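Local coordinates for cell wall surface anchor family protein (Streptococcus pneumoniae, PDB 4OQ1) that probably attaches the pneumococcal pilus to the bacterial cell wall as an ancillary pilin, at residues 27-35 against 133-143; 182-190 against 208-218. The protein carries 3 engineered substitutions. All blocks are in the same frame, centred on the assembly; numbering follows the deposited sequence.

The first strand of the chain, 28-33, is one half of interaction 1. The chain then runs through 97 residues that include helices 37-42 and 66-73 and most of an eight-stranded sheet. It returns as strand 137-140, which closes interaction 1 at one edge of that sheet. Interaction 2 opens only later, at residue 182, so the two contacts follow in series and neither nest nor cross. Interaction 2 closes a much shorter loop of 17 residues inside a prealbumin-like domain, joining parts of its two sheets. The two centres are about 31 Å apart and the contacts do not touch. Interaction 1 joins the first and last strands of the sheet in the N-terminal domain; interaction 2 lies in the domain after it.

Interaction 1: residues 27-35 against 133-143; sequences DHTLVLQLE and TVEPLVIVAKK
Gln33 extends its side chain over Val138 and Val140. Gln33 OE1 lies 3.5 Å from Val140 CG2, and Gln33 NE2 lies 3.8 Å from Val138 CG1. The amide atoms lie against valine methyls, and the polar partner of NE2 is Gln97 OE1, outside the pair. The backbone of Gln33 is held on both ends: its N donates to Ile139 O, and its O accepts from Ala141 N.

Glu135 grips the start of the pair with both carboxylate oxygens. Glu135 OE1 accepts from Thr29 N at 2.7 Å and Glu135 OE2 from Thr29 OG1, also at 2.7 Å. Both donors come in on the syn side. A bend at chi2 of 95° brings the carboxylate back to Thr29. A water bonds to Glu135 OE1 and also sits at the in-plane edge of the His28 ring, by ND1; His28 NE2 goes to Asn105. The next peptide bond, before Pro136, is cis, and Pro136 CG then packs 3.6 Å from Val31 CG2.

Between these ends, strands 28-33 and 137-140 run parallel. They are the first and last strands of the eight-stranded mixed sheet, and 137-140 is its edge. Strand 98-103 flanks 28-33 on its other side, antiparallel. Val31, Gln33, Val138 and Val140 share one face. Leu30, Leu32, Leu137 and Ile139 share the other, where Leu30 CD1 meets Ile139 CD1 at 3.8 Å and Phe127 touches both residues.

Beyond the strands, Glu35 continues the pairing with its side chain. Glu35 OE2 accepts from Lys143 N at 3.0 Å. The N-H points nearly straight at it (170°), but from above the carboxylate plane, 64° out of it. Glu35 OE1 rests 3.6 Å from Lys143 CB.

Interaction 2: residues 182-190 against 208-218; sequences VPLIGEYRY and IFVTNLPLGNY
Tyr190 packs against Asn212, Leu213 and Pro214. Tyr190 CB touches first, 3.3 Å from Asn212 O, with Leu213 CD2 also close to it. CG is anti to the backbone N (chi1 173°), which carries the ring out over the proline. From CG onward the ring atoms share one partner. Pro214 CD stands 3.4 Å from the centroid of the Tyr190 ring and only 2° off the normal, a centred CH-pi contact over one face. CD2 on one flank is also near Asn212 O; CD1 on the other is also near Leu213 CD2. At the far end, Tyr190 CZ meets Pro214 CG, and Tyr190 OH lies 3.9 Å from Pro214 CG. Pro214 is itself tied down by its carbonyl, since Tyr218 OH donates to Pro214 O at 2.7 Å. Leu213 CD2 also touches Val182 CG1.

The backbones meet in a single bridge at Arg189 and Thr211. Tyr190 N donates to Thr211 O at 3.0 Å, and Thr211 N to Tyr188 O at 3.2 Å. A weak bond from Asn212 ND2 to Tyr190 O extends the link. A water joins Tyr188 N to Phe209 O, and the same carbonyl lies at the edge of the Tyr188 ring.

The domain is prealbumin-like, consistent with a CnaB domain. Strand 207-211 is an outer strand of its four-stranded sheet, next to strand 150-157. Strands 177-185 and 189-190 belong to the second sheet, as does 216-224. The guanidinium of Arg189 leads off to a salt bridge, through NH2, with Glu39 on helix 37-42.

Interaction 1: residues 27-35 against 133-143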
loop_
_atom_site.group_PDB
_atom_site.type_symbol
_atom_site.label_atom_id
_atom_site.label_comp_id
_atom_site.label_asym_id
_atom_site.label_seq_id
_atom_site.Cartn_x
_atom_site.Cartn_y
_atom_site.Cartn_z
ATOM N N ASP A 27 -14.043 -34.540 -30.034
ATOM C CA ASP A 27 -13.218 -33.302 -29.906
ATOM C C ASP A 27 -14.031 -32.058 -29.522
ATOM O O ASP A 27 -14.557 -31.301 -30.370
ATOM C CB ASP A 27 -12.346 -33.051 -31.125
ATOM C CG ASP A 27 -11.250 -32.066 -30.838
ATOM O OD1 ASP A 27 -10.132 -32.473 -30.438
ATOM O OD2 ASP A 27 -11.543 -30.869 -30.963
ATOM N N HIS A 28 -14.149 -31.869 -28.208
ATOM C CA HIS A 28 -14.902 -30.788 -27.697
ATOM C C HIS A 28 -13.964 -29.737 -27.101
ATOM O O HIS A 28 -12.834 -30.023 -26.606
ATOM C CB HIS A 28 -15.885 -31.245 -26.610
ATOM C CG HIS A 28 -16.950 -32.146 -27.102
ATOM N ND1 HIS A 28 -18.132 -31.673 -27.625
ATOM C CD2 HIS A 28 -17.033 -33.497 -27.128
ATOM C CE1 HIS A 28 -18.888 -32.697 -27.977
ATOM N NE2 HIS A 28 -18.248 -33.810 -27.680
ATOM N N THR A 29 -14.464 -28.539 -27.155
ATOM C CA THR A 29 -13.843 -27.418 -26.470
ATOM C C THR A 29 -14.759 -26.846 -25.348
ATOM O O THR A 29 -15.963 -26.617 -25.539
ATOM C CB THR A 29 -13.519 -26.274 -27.445
ATOM O OG1 THR A 29 -12.640 -26.751 -28.468
ATOM C CG2 THR A 29 -12.859 -25.150 -26.705
ATOM N N LEU A 30 -14.127 -26.619 -24.191
ATOM C CA LEU A 30 -14.780 -25.961 -23.051
ATOM C C LEU A 30 -14.192 -24.537 -22.864
ATOM O O LEU A 30 -13.015 -24.322 -22.839
ATOM C CB LEU A 30 -14.572 -26.788 -21.751
ATOM C CG LEU A 30 -15.075 -26.131 -20.448
ATOM C CD1 LEU A 30 -16.534 -25.975 -20.321
ATOM C CD2 LEU A 30 -14.462 -26.928 -19.262
ATOM N N VAL A 31 -15.095 -23.577 -22.779
ATOM C CA VAL A 31 -14.749 -22.156 -22.500
ATOM C C VAL A 31 -15.115 -21.872 -20.986
ATOM O O VAL A 31 -16.239 -22.222 -20.535
ATOM C CB VAL A 31 -15.564 -21.232 -23.490
ATOM C CG1 VAL A 31 -15.693 -19.803 -23.011
ATOM C CG2 VAL A 31 -14.951 -21.223 -24.888
ATOM N N LEU A 32 -14.134 -21.382 -20.210
ATOM C CA LEU A 32 -14.310 -21.001 -18.811
ATOM C C LEU A 32 -14.139 -19.482 -18.680
ATOM O O LEU A 32 -13.152 -18.902 -19.065
ATOM C CB LEU A 32 -13.273 -21.707 -17.917
ATOM C CG LEU A 32 -13.450 -23.231 -17.855
ATOM C CD1 LEU A 32 -12.321 -23.944 -17.198
ATOM C CD2 LEU A 32 -14.744 -23.570 -17.132
ATOM N N GLN A 33 -15.143 -18.822 -18.139
ATOM C CA GLN A 33 -15.046 -17.414 -17.848
ATOM C C GLN A 33 -14.879 -17.315 -16.323
ATOM O O GLN A 33 -15.502 -18.057 -15.565
ATOM C CB GLN A 33 -16.298 -16.726 -18.403
ATOM C CG GLN A 33 -16.341 -16.668 -19.917
ATOM C CD GLN A 33 -17.722 -16.416 -20.518
ATOM O OE1 GLN A 33 -18.720 -16.245 -19.812
ATOM N NE2 GLN A 33 -17.775 -16.334 -21.839
ATOM N N LEU A 34 -14.006 -16.424 -15.862
ATOM C CA LEU A 34 -13.670 -16.334 -14.450
ATOM C C LEU A 34 -14.002 -14.956 -13.855
ATOM O O LEU A 34 -14.041 -13.935 -14.594
ATOM C CB LEU A 34 -12.196 -16.557 -14.251
ATOM C CG LEU A 34 -11.581 -17.796 -14.874
ATOM C CD1 LEU A 34 -10.137 -17.820 -14.479
ATOM C CD2 LEU A 34 -12.280 -19.104 -14.467
ATOM N N GLU A 35 -14.105 -14.930 -12.543
ATOM C CA GLU A 35 -14.185 -13.682 -11.788
ATOM C C GLU A 35 -12.807 -12.965 -11.901
ATOM O O GLU A 35 -11.734 -13.570 -11.728
ATOM C CB GLU A 35 -14.512 -13.967 -10.340
ATOM C CG GLU A 35 -15.831 -14.758 -10.048
ATOM C CD GLU A 35 -15.952 -15.231 -8.601
ATOM O OE1 GLU A 35 -15.299 -14.735 -7.670
ATOM O OE2 GLU A 35 -16.783 -16.112 -8.288
ATOM N N THR A 133 -23.599 -31.723 -27.833
ATOM C CA THR A 133 -23.068 -30.526 -27.187
ATOM C C THR A 133 -22.765 -29.517 -28.254
ATOM O O THR A 133 -21.945 -29.818 -29.129
ATOM C CB THR A 133 -21.683 -30.836 -26.517
ATOM O OG1 THR A 133 -21.874 -31.727 -25.402
ATOM C CG2 THR A 133 -20.983 -29.548 -26.078
ATOM N N VAL A 134 -23.360 -28.327 -28.151
ATOM C CA VAL A 134 -23.012 -27.201 -29.065
ATOM C C VAL A 134 -21.623 -26.657 -28.701
ATOM O O VAL A 134 -21.369 -26.419 -27.527
ATOM C CB VAL A 134 -24.130 -26.077 -29.064
ATOM C CG1 VAL A 134 -23.788 -24.908 -28.123
ATOM C CG2 VAL A 134 -24.448 -25.578 -30.484
ATOM N N GLU A 135 -20.746 -26.482 -29.708
ATOM C CA GLU A 135 -19.345 -26.029 -29.546
ATOM C C GLU A 135 -19.091 -24.518 -29.682
ATOM O O GLU A 135 -19.464 -23.900 -30.668
ATOM C CB GLU A 135 -18.465 -26.718 -30.590
ATOM C CG GLU A 135 -17.007 -26.227 -30.676
ATOM C CD GLU A 135 -16.002 -27.052 -29.871
ATOM O OE1 GLU A 135 -16.389 -27.851 -28.976
ATOM O OE2 GLU A 135 -14.781 -26.862 -30.122
ATOM N N PRO A 136 -18.386 -23.922 -28.721
ATOM C CA PRO A 136 -17.905 -24.553 -27.456
ATOM C C PRO A 136 -18.999 -24.606 -26.354
ATOM O O PRO A 136 -20.056 -23.960 -26.445
ATOM C CB PRO A 136 -16.806 -23.607 -27.029
ATOM C CG PRO A 136 -17.383 -22.282 -27.385
ATOM C CD PRO A 136 -18.220 -22.462 -28.661
ATOM N N LEU A 137 -18.761 -25.428 -25.339
ATOM C CA LEU A 137 -19.542 -25.339 -24.114
ATOM C C LEU A 137 -18.980 -24.144 -23.300
ATOM O O LEU A 137 -17.819 -24.057 -23.111
ATOM C CB LEU A 137 -19.358 -26.646 -23.321
ATOM C CG LEU A 137 -20.176 -26.734 -22.065
ATOM C CD1 LEU A 137 -21.694 -26.626 -22.282
ATOM C CD2 LEU A 137 -19.870 -28.022 -21.393
ATOM N N VAL A 138 -19.838 -23.296 -22.768
ATOM C CA VAL A 138 -19.452 -22.101 -21.982
ATOM C C VAL A 138 -19.879 -22.232 -20.525
ATOM O O VAL A 138 -21.055 -22.307 -20.239
ATOM C CB VAL A 138 -20.114 -20.800 -22.530
ATOM C CG1 VAL A 138 -19.647 -19.614 -21.733
ATOM C CG2 VAL A 138 -19.818 -20.647 -24.030
ATOM N N ILE A 139 -18.930 -22.249 -19.613
ATOM C CA ILE A 139 -19.215 -22.230 -18.190
ATOM C C ILE A 139 -18.574 -21.016 -17.493
ATOM O O ILE A 139 -17.388 -20.767 -17.625
ATOM C CB ILE A 139 -18.655 -23.473 -17.520
ATOM C CG1 ILE A 139 -19.508 -24.651 -17.980
ATOM C CG2 ILE A 139 -18.621 -23.350 -15.995
ATOM C CD1 ILE A 139 -19.104 -25.961 -17.465
ATOM N N VAL A 140 -19.383 -20.335 -16.697
ATOM C CA VAL A 140 -18.942 -19.192 -15.915
ATOM C C VAL A 140 -18.617 -19.751 -14.507
ATOM O O VAL A 140 -19.530 -20.037 -13.733
ATOM C CB VAL A 140 -20.017 -18.078 -15.838
ATOM C CG1 VAL A 140 -19.453 -16.838 -15.175
ATOM C CG2 VAL A 140 -20.615 -17.694 -17.186
ATOM N N ALA A 141 -17.339 -19.919 -14.180
ATOM C CA ALA A 141 -16.977 -20.730 -12.995
ATOM C C ALA A 141 -16.933 -19.882 -11.719
ATOM O O ALA A 141 -16.277 -18.832 -11.716
ATOM C CB ALA A 141 -15.593 -21.299 -13.216
ATOM N N LYS A 142 -17.604 -20.315 -10.630
ATOM C CA LYS A 142 -17.666 -19.555 -9.432
ATOM C C LYS A 142 -16.433 -19.935 -8.690
ATOM O O LYS A 142 -16.073 -21.089 -8.642
ATOM C CB LYS A 142 -18.878 -19.902 -8.583
ATOM C CG LYS A 142 -18.837 -19.263 -7.200
ATOM C CD LYS A 142 -20.264 -19.174 -6.698
ATOM C CE LYS A 142 -20.369 -18.126 -5.577
ATOM N NZ LYS A 142 -19.650 -18.666 -4.446
ATOM N N LYS A 143 -15.754 -18.930 -8.172
ATOM C CA LYS A 143 -14.542 -19.194 -7.363
ATOM C C LYS A 143 -14.981 -19.712 -5.992
ATOM O O LYS A 143 -15.860 -19.191 -5.351
ATOM C CB LYS A 143 -13.661 -17.918 -7.252
ATOM C CG LYS A 143 -12.275 -18.172 -6.653
ATOM C CD LYS A 143 -11.535 -16.848 -6.385
ATOM C CE LYS A 143 -10.143 -17.176 -5.856
ATOM N NZ LYS A 143 -9.283 -15.971 -5.896
HETATM O O HOH W 1 -18.431 -28.620 -27.860
#

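Interaction 2: residues 182-190 against 208-218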
loop_
_atom_site.group_PDB
_atom_site.type_symbol
_atom_site.label_atom_id
_atom_site.label_comp_id
_atom_site.label_asym_id
_atom_site.label_seq_id
_atom_site.Cartn_x
_atom_site.Cartn_y
_atom_site.Cartn_z
ATOM N N VAL A 182 6.075 -6.042 1.173
ATOM C CA VAL A 182 5.075 -7.000 0.827
ATOM C C VAL A 182 4.518 -6.665 -0.509
ATOM O O VAL A 182 4.126 -5.556 -0.733
ATOM C CB VAL A 182 3.907 -6.982 1.852
ATOM C CG1 VAL A 182 2.808 -7.903 1.422
ATOM C CG2 VAL A 182 4.426 -7.438 3.239
ATOM N N PRO A 183 4.451 -7.650 -1.411
ATOM C CA PRO A 183 3.797 -7.387 -2.711
ATOM C C PRO A 183 2.309 -7.250 -2.697
ATOM O O PRO A 183 1.666 -8.104 -2.086
ATOM C CB PRO A 183 4.192 -8.594 -3.502
ATOM C CG PRO A 183 4.389 -9.671 -2.517
ATOM C CD PRO A 183 4.923 -9.039 -1.307
ATOM N N LEU A 184 1.762 -6.355 -3.512
ATOM C CA LEU A 184 0.334 -6.011 -3.478
ATOM C C LEU A 184 -0.192 -5.722 -4.841
ATOM O O LEU A 184 0.565 -5.273 -5.728
ATOM C CB LEU A 184 0.117 -4.769 -2.648
ATOM C CG LEU A 184 0.520 -4.891 -1.173
ATOM C CD1 LEU A 184 0.449 -3.534 -0.477
ATOM C CD2 LEU A 184 -0.325 -5.879 -0.377
ATOM N N ILE A 185 -1.500 -5.918 -5.002
ATOM C CA ILE A 185 -2.171 -5.621 -6.273
ATOM C C ILE A 185 -3.471 -5.021 -5.864
ATOM O O ILE A 185 -3.990 -5.315 -4.812
ATOM C CB ILE A 185 -2.462 -6.877 -7.168
ATOM C CG1 ILE A 185 -3.274 -7.937 -6.412
ATOM C CG2 ILE A 185 -1.186 -7.469 -7.744
ATOM C CD1 ILE A 185 -3.829 -9.055 -7.282
ATOM N N GLY A 186 -3.974 -4.118 -6.672
ATOM C CA GLY A 186 -5.251 -3.576 -6.431
ATOM C C GLY A 186 -5.101 -2.707 -5.227
ATOM O O GLY A 186 -4.012 -2.187 -4.949
ATOM N N GLU A 187 -6.175 -2.622 -4.462
ATOM C CA GLU A 187 -6.272 -1.686 -3.410
ATOM C C GLU A 187 -7.146 -2.317 -2.347
ATOM O O GLU A 187 -8.361 -2.054 -2.297
ATOM C CB GLU A 187 -6.945 -0.429 -3.958
ATOM C CG GLU A 187 -7.169 0.746 -3.039
ATOM C CD GLU A 187 -7.893 1.894 -3.790
ATOM O OE1 GLU A 187 -9.009 1.694 -4.334
ATOM O OE2 GLU A 187 -7.346 3.010 -3.839
ATOM N N TYR A 188 -6.587 -3.126 -1.467
ATOM C CA TYR A 188 -5.219 -3.622 -1.481
ATOM C C TYR A 188 -5.295 -5.098 -1.118
ATOM O O TYR A 188 -5.966 -5.408 -0.173
ATOM C CB TYR A 188 -4.434 -2.921 -0.384
ATOM C CG TYR A 188 -4.278 -1.427 -0.517
ATOM C CD1 TYR A 188 -3.379 -0.849 -1.465
ATOM C CD2 TYR A 188 -5.027 -0.561 0.283
ATOM C CE1 TYR A 188 -3.219 0.535 -1.563
ATOM C CE2 TYR A 188 -4.877 0.835 0.185
ATOM C CZ TYR A 188 -3.959 1.383 -0.708
ATOM O OH TYR A 188 -3.820 2.746 -0.747
ATOM N N ARG A 189 -4.548 -5.975 -1.792
ATOM C CA ARG A 189 -4.651 -7.394 -1.688
ATOM C C ARG A 189 -3.276 -7.900 -1.949
ATOM O O ARG A 189 -2.612 -7.429 -2.855
ATOM C CB ARG A 189 -5.619 -7.992 -2.709
ATOM C CG ARG A 189 -6.983 -7.290 -2.587
ATOM C CD ARG A 189 -8.078 -7.789 -3.494
ATOM N NE ARG A 189 -8.053 -6.959 -4.670
ATOM C CZ ARG A 189 -7.509 -7.295 -5.833
ATOM N NH1 ARG A 189 -6.970 -8.505 -6.035
ATOM N NH2 ARG A 189 -7.538 -6.393 -6.805
ATOM N N TYR A 190 -2.835 -8.837 -1.151
ATOM C CA TYR A 190 -1.578 -9.464 -1.364
ATOM C C TYR A 190 -1.601 -10.260 -2.655
ATOM O O TYR A 190 -2.591 -10.905 -2.974
ATOM C CB TYR A 190 -1.300 -10.417 -0.169
ATOM C CG TYR A 190 -0.128 -11.269 -0.302
ATOM C CD1 TYR A 190 1.121 -10.855 0.162
ATOM C CD2 TYR A 190 -0.213 -12.517 -0.858
ATOM C CE1 TYR A 190 2.235 -11.587 0.041
ATOM C CE2 TYR A 190 0.938 -13.298 -0.974
ATOM C CZ TYR A 190 2.126 -12.849 -0.479
ATOM O OH TYR A 190 3.231 -13.582 -0.586
ATOM N N ILE A 208 -7.033 1.997 6.160
ATOM C CA ILE A 208 -6.438 1.130 5.157
ATOM C C ILE A 208 -6.877 -0.321 5.403
ATOM O O ILE A 208 -6.753 -0.864 6.529
ATOM C CB ILE A 208 -4.914 1.238 5.116
ATOM C CG1 ILE A 208 -4.465 2.650 4.697
ATOM C CG2 ILE A 208 -4.288 0.223 4.173
ATOM C CD1 ILE A 208 -2.986 2.935 5.048
ATOM N N PHE A 209 -7.280 -0.975 4.348
ATOM C CA PHE A 209 -7.798 -2.375 4.422
ATOM C C PHE A 209 -7.048 -3.266 3.489
ATOM O O PHE A 209 -7.007 -3.001 2.276
ATOM C CB PHE A 209 -9.315 -2.388 4.098
ATOM C CG PHE A 209 -10.012 -3.676 4.454
ATOM C CD1 PHE A 209 -10.355 -3.928 5.744
ATOM C CD2 PHE A 209 -10.349 -4.589 3.489
ATOM C CE1 PHE A 209 -10.985 -5.124 6.119
ATOM C CE2 PHE A 209 -10.999 -5.795 3.836
ATOM C CZ PHE A 209 -11.305 -6.050 5.159
ATOM N N VAL A 210 -6.386 -4.282 4.043
ATOM C CA VAL A 210 -5.570 -5.216 3.263
ATOM C C VAL A 210 -6.051 -6.629 3.477
ATOM O O VAL A 210 -6.067 -7.134 4.634
ATOM C CB VAL A 210 -4.083 -5.170 3.670
ATOM C CG1 VAL A 210 -3.286 -6.044 2.731
ATOM C CG2 VAL A 210 -3.612 -3.708 3.612
ATOM N N THR A 211 -6.342 -7.316 2.379
ATOM C CA THR A 211 -6.728 -8.737 2.409
ATOM C C THR A 211 -5.681 -9.709 1.870
ATOM O O THR A 211 -4.831 -9.341 1.074
ATOM C CB THR A 211 -8.042 -8.945 1.661
ATOM O OG1 THR A 211 -7.932 -8.589 0.292
ATOM C CG2 THR A 211 -9.091 -8.105 2.228
ATOM N N ASN A 212 -5.790 -10.975 2.286
ATOM C CA ASN A 212 -5.072 -12.106 1.716
ATOM C C ASN A 212 -3.605 -12.170 2.038
ATOM O O ASN A 212 -2.867 -12.902 1.415
ATOM C CB ASN A 212 -5.202 -12.121 0.218
ATOM C CG ASN A 212 -4.899 -13.450 -0.360
ATOM O OD1 ASN A 212 -5.549 -14.416 -0.021
ATOM N ND2 ASN A 212 -3.858 -13.535 -1.174
ATOM N N LEU A 213 -3.156 -11.351 2.977
ATOM C CA LEU A 213 -1.856 -11.523 3.485
ATOM C C LEU A 213 -1.654 -12.959 4.038
ATOM O O LEU A 213 -2.519 -13.444 4.724
ATOM C CB LEU A 213 -1.615 -10.544 4.654
ATOM C CG LEU A 213 -1.481 -9.057 4.232
ATOM C CD1 LEU A 213 -1.427 -8.215 5.490
ATOM C CD2 LEU A 213 -0.307 -8.746 3.280
ATOM N N PRO A 214 -0.504 -13.606 3.773
ATOM C CA PRO A 214 -0.239 -14.851 4.460
ATOM C C PRO A 214 -0.274 -14.650 5.961
ATOM O O PRO A 214 -0.080 -13.524 6.445
ATOM C CB PRO A 214 1.188 -15.218 4.030
ATOM C CG PRO A 214 1.489 -14.414 2.835
ATOM C CD PRO A 214 0.480 -13.341 2.709
ATOM N N LEU A 215 -0.609 -15.708 6.704
ATOM C CA LEU A 215 -0.401 -15.724 8.133
ATOM C C LEU A 215 1.033 -15.299 8.498
ATOM O O LEU A 215 1.983 -15.669 7.846
ATOM C CB LEU A 215 -0.725 -17.092 8.696
ATOM C CG LEU A 215 -2.154 -17.617 8.438
ATOM C CD1 LEU A 215 -2.256 -19.028 8.978
ATOM C CD2 LEU A 215 -3.197 -16.728 9.048
ATOM N N GLY A 216 1.167 -14.476 9.548
ATOM C CA GLY A 216 2.449 -14.064 9.971
ATOM C C GLY A 216 2.444 -12.690 10.659
ATOM O O GLY A 216 1.370 -12.151 11.018
ATOM N N ASN A 217 3.659 -12.151 10.783
ATOM C CA ASN A 217 3.921 -10.899 11.505
ATOM C C ASN A 217 4.232 -9.810 10.495
ATOM O O ASN A 217 4.981 -10.032 9.529
ATOM C CB ASN A 217 5.095 -11.048 12.435
ATOM C CG ASN A 217 4.790 -11.994 13.571
ATOM O OD1 ASN A 217 3.854 -11.774 14.301
ATOM N ND2 ASN A 217 5.550 -13.090 13.674
ATOM N N TYR A 218 3.546 -8.670 10.703
ATOM C CA TYR A 218 3.652 -7.537 9.763
ATOM C C TYR A 218 3.870 -6.235 10.560
ATOM O O TYR A 218 3.605 -6.177 11.737
ATOM C CB TYR A 218 2.374 -7.404 8.853
ATOM C CG TYR A 218 2.230 -8.574 7.928
ATOM C CD1 TYR A 218 1.501 -9.688 8.340
ATOM C CD2 TYR A 218 2.883 -8.616 6.709
ATOM C CE1 TYR A 218 1.394 -10.785 7.541
ATOM C CE2 TYR A 218 2.833 -9.743 5.889
ATOM C CZ TYR A 218 2.051 -10.832 6.304
ATOM O OH TYR A 218 1.916 -11.945 5.464
HETATM O O HOH W 2 -8.683 -4.070 0.454
#